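Local coordinates for Pre-mRNA splicing helicase-like protein (PDB 4RVQ) that belongs to the spliceosomal Brr2 helicases and carries a noncanonical PWI domain in its N-terminal region, probably serving protein or RNA contacts during pre-mRNA splicing, at residues A[96-101]-A[109-114]. Numbering follows the deposited sequence.
Sequences TRLARA and TIEREM. With EDO (1,2-ethanediol), chain F.
Ile110 packs against the guanidinium of Arg97, its CG1 centred over one face of the flat group and 3.6 Å from CZ. The pair joins two consecutive helices of the all-helical, noncanonical PWI domain of Brr2, a helical hairpin in which helix 89-99 ends, a short loop turns the chain and helix 104-116 runs back beside it. Arg97 reaches across because CG stands anti to the backbone N (chi1 -171°) and the chain stays extended as far as NE. Arg97 NH1 makes a salt bridge with Glu113, donating a hydrogen bond of 2.8 Å to OE1. The carboxylate oxygen is met nearly along its C-O axis, yet it sits somewhat out of the guanidinium plane, and the two planes are turned 53° apart. A water closes a second route between the same groups, accepting from Arg97 NH2 and donating to Glu113 OE2 at 2.6 Å. With an alanine here instead of Arg97, Glu113 would probably lose its cationic mate and the CG1 flank of Ile110 its cover. Arg97 NH1 also makes a weak bond to O1 of an ethanediol, probably from the crystallisation liquor, which Glu52 holds as well.

The rest of the contact is mainly apolar. Ile110 divides its branches: CD1 touches CB of Ala101 at 3.7 Å, just beyond the end of helix 89-99, while CG2 meets Leu98 CD1 at 3.9 Å. Leu98 also packs on Leu126 and Tyr127 of helix 120-127, and Met114 bridges to the same helix through Ile122 and Leu123. Glu111 OE2 touches Leu98 CD1 lightly and is hydrogen-bonded to Tyr127 OH. Across the two helices, Met114 SD lies 4.3 Å from Leu98 CD2.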
# COMPACT_ATOMS: atom_id res chain seq x y z
N THR A 96 5.26 1.52 -3.97
CA THR A 96 6.20 0.46 -3.64
C THR A 96 6.99 0.08 -4.91
O THR A 96 8.22 -0.06 -4.90
CB THR A 96 5.50 -0.75 -3.03
OG1 THR A 96 4.89 -0.35 -1.80
CG2 THR A 96 6.47 -1.86 -2.76
N ARG A 97 6.28 -0.13 -6.01
CA ARG A 97 6.91 -0.46 -7.26
C ARG A 97 7.88 0.65 -7.69
O ARG A 97 9.02 0.38 -8.09
CB ARG A 97 5.87 -0.72 -8.35
CG ARG A 97 6.49 -1.27 -9.60
CD ARG A 97 5.44 -1.52 -10.71
NE ARG A 97 6.13 -1.77 -11.97
CZ ARG A 97 5.61 -1.59 -13.17
NH1 ARG A 97 4.35 -1.24 -13.29
NH2 ARG A 97 6.35 -1.74 -14.25
N LEU A 98 7.43 1.88 -7.65
CA LEU A 98 8.27 3.00 -8.06
C LEU A 98 9.50 3.12 -7.19
O LEU A 98 10.62 3.35 -7.69
CB LEU A 98 7.45 4.30 -8.10
CG LEU A 98 8.17 5.55 -8.61
CD1 LEU A 98 8.73 5.37 -10.00
CD2 LEU A 98 7.23 6.73 -8.56
N ALA A 99 9.34 2.98 -5.88
CA ALA A 99 10.48 3.10 -4.97
C ALA A 99 11.54 2.06 -5.26
O ALA A 99 12.72 2.26 -4.94
CB ALA A 99 10.04 2.99 -3.52
N ARG A 100 11.14 0.92 -5.79
CA ARG A 100 12.03 -0.19 -6.10
C ARG A 100 12.64 -0.09 -7.51
O ARG A 100 13.52 -0.93 -7.81
CB ARG A 100 11.28 -1.52 -5.89
CG ARG A 100 11.09 -1.78 -4.43
CD ARG A 100 10.10 -2.89 -4.09
NE ARG A 100 10.30 -3.32 -2.69
CZ ARG A 100 11.29 -4.12 -2.34
NH1 ARG A 100 11.99 -4.77 -3.25
NH2 ARG A 100 11.59 -4.29 -1.08
N ALA A 101 12.28 0.89 -8.31
CA ALA A 101 12.76 1.05 -9.67
C ALA A 101 13.97 1.99 -9.66
O ALA A 101 13.88 3.13 -9.23
CB ALA A 101 11.67 1.56 -10.56
N THR A 109 8.62 4.33 -17.17
CA THR A 109 7.52 3.46 -17.50
C THR A 109 6.45 3.51 -16.40
O THR A 109 5.24 3.63 -16.68
CB THR A 109 8.03 2.04 -17.69
OG1 THR A 109 8.83 2.01 -18.88
CG2 THR A 109 6.91 1.07 -17.84
N ILE A 110 6.88 3.39 -15.15
CA ILE A 110 5.96 3.41 -14.02
C ILE A 110 5.23 4.75 -13.91
O ILE A 110 4.02 4.79 -13.70
CB ILE A 110 6.67 3.05 -12.69
CG1 ILE A 110 7.17 1.58 -12.76
CG2 ILE A 110 5.76 3.28 -11.53
CD1 ILE A 110 8.22 1.22 -11.72
N GLU A 111 5.96 5.83 -14.06
CA GLU A 111 5.36 7.15 -13.99
C GLU A 111 4.33 7.35 -15.09
O GLU A 111 3.25 7.95 -14.83
CB GLU A 111 6.46 8.22 -14.02
CG GLU A 111 7.31 8.21 -12.78
CD GLU A 111 8.65 8.92 -12.86
OE1 GLU A 111 9.07 9.40 -13.93
OE2 GLU A 111 9.31 9.02 -11.80
N ARG A 112 4.62 6.91 -16.31
CA ARG A 112 3.65 7.01 -17.38
C ARG A 112 2.43 6.15 -17.08
O ARG A 112 1.28 6.60 -17.30
CB ARG A 112 4.26 6.58 -18.70
CG ARG A 112 5.31 7.48 -19.25
CD ARG A 112 5.76 6.93 -20.58
NE ARG A 112 6.62 7.83 -21.29
CZ ARG A 112 6.48 8.17 -22.56
NH1 ARG A 112 5.51 7.64 -23.32
NH2 ARG A 112 7.33 9.01 -23.09
N GLU A 113 2.65 4.94 -16.58
CA GLU A 113 1.52 4.07 -16.26
C GLU A 113 0.65 4.67 -15.17
O GLU A 113 -0.59 4.62 -15.27
CB GLU A 113 2.00 2.67 -15.86
CG GLU A 113 2.59 1.88 -17.03
CD GLU A 113 3.11 0.49 -16.65
OE1 GLU A 113 3.14 0.12 -15.47
OE2 GLU A 113 3.52 -0.27 -17.58
N MET A 114 1.25 5.24 -14.16
CA MET A 114 0.48 5.90 -13.12
C MET A 114 -0.37 7.01 -13.70
O MET A 114 -1.54 7.14 -13.37
CB MET A 114 1.42 6.43 -12.04
CG MET A 114 2.01 5.34 -11.14
SD MET A 114 3.20 5.89 -9.94
CE MET A 114 2.13 6.72 -8.83
C1 EDO F . 1.50 -1.88 -10.56
O1 EDO F . 2.26 -2.40 -11.63
C2 EDO F . 0.08 -2.42 -10.64
O2 EDO F . 0.15 -3.82 -10.35
O HOH W 1 5.12 -2.20 -16.75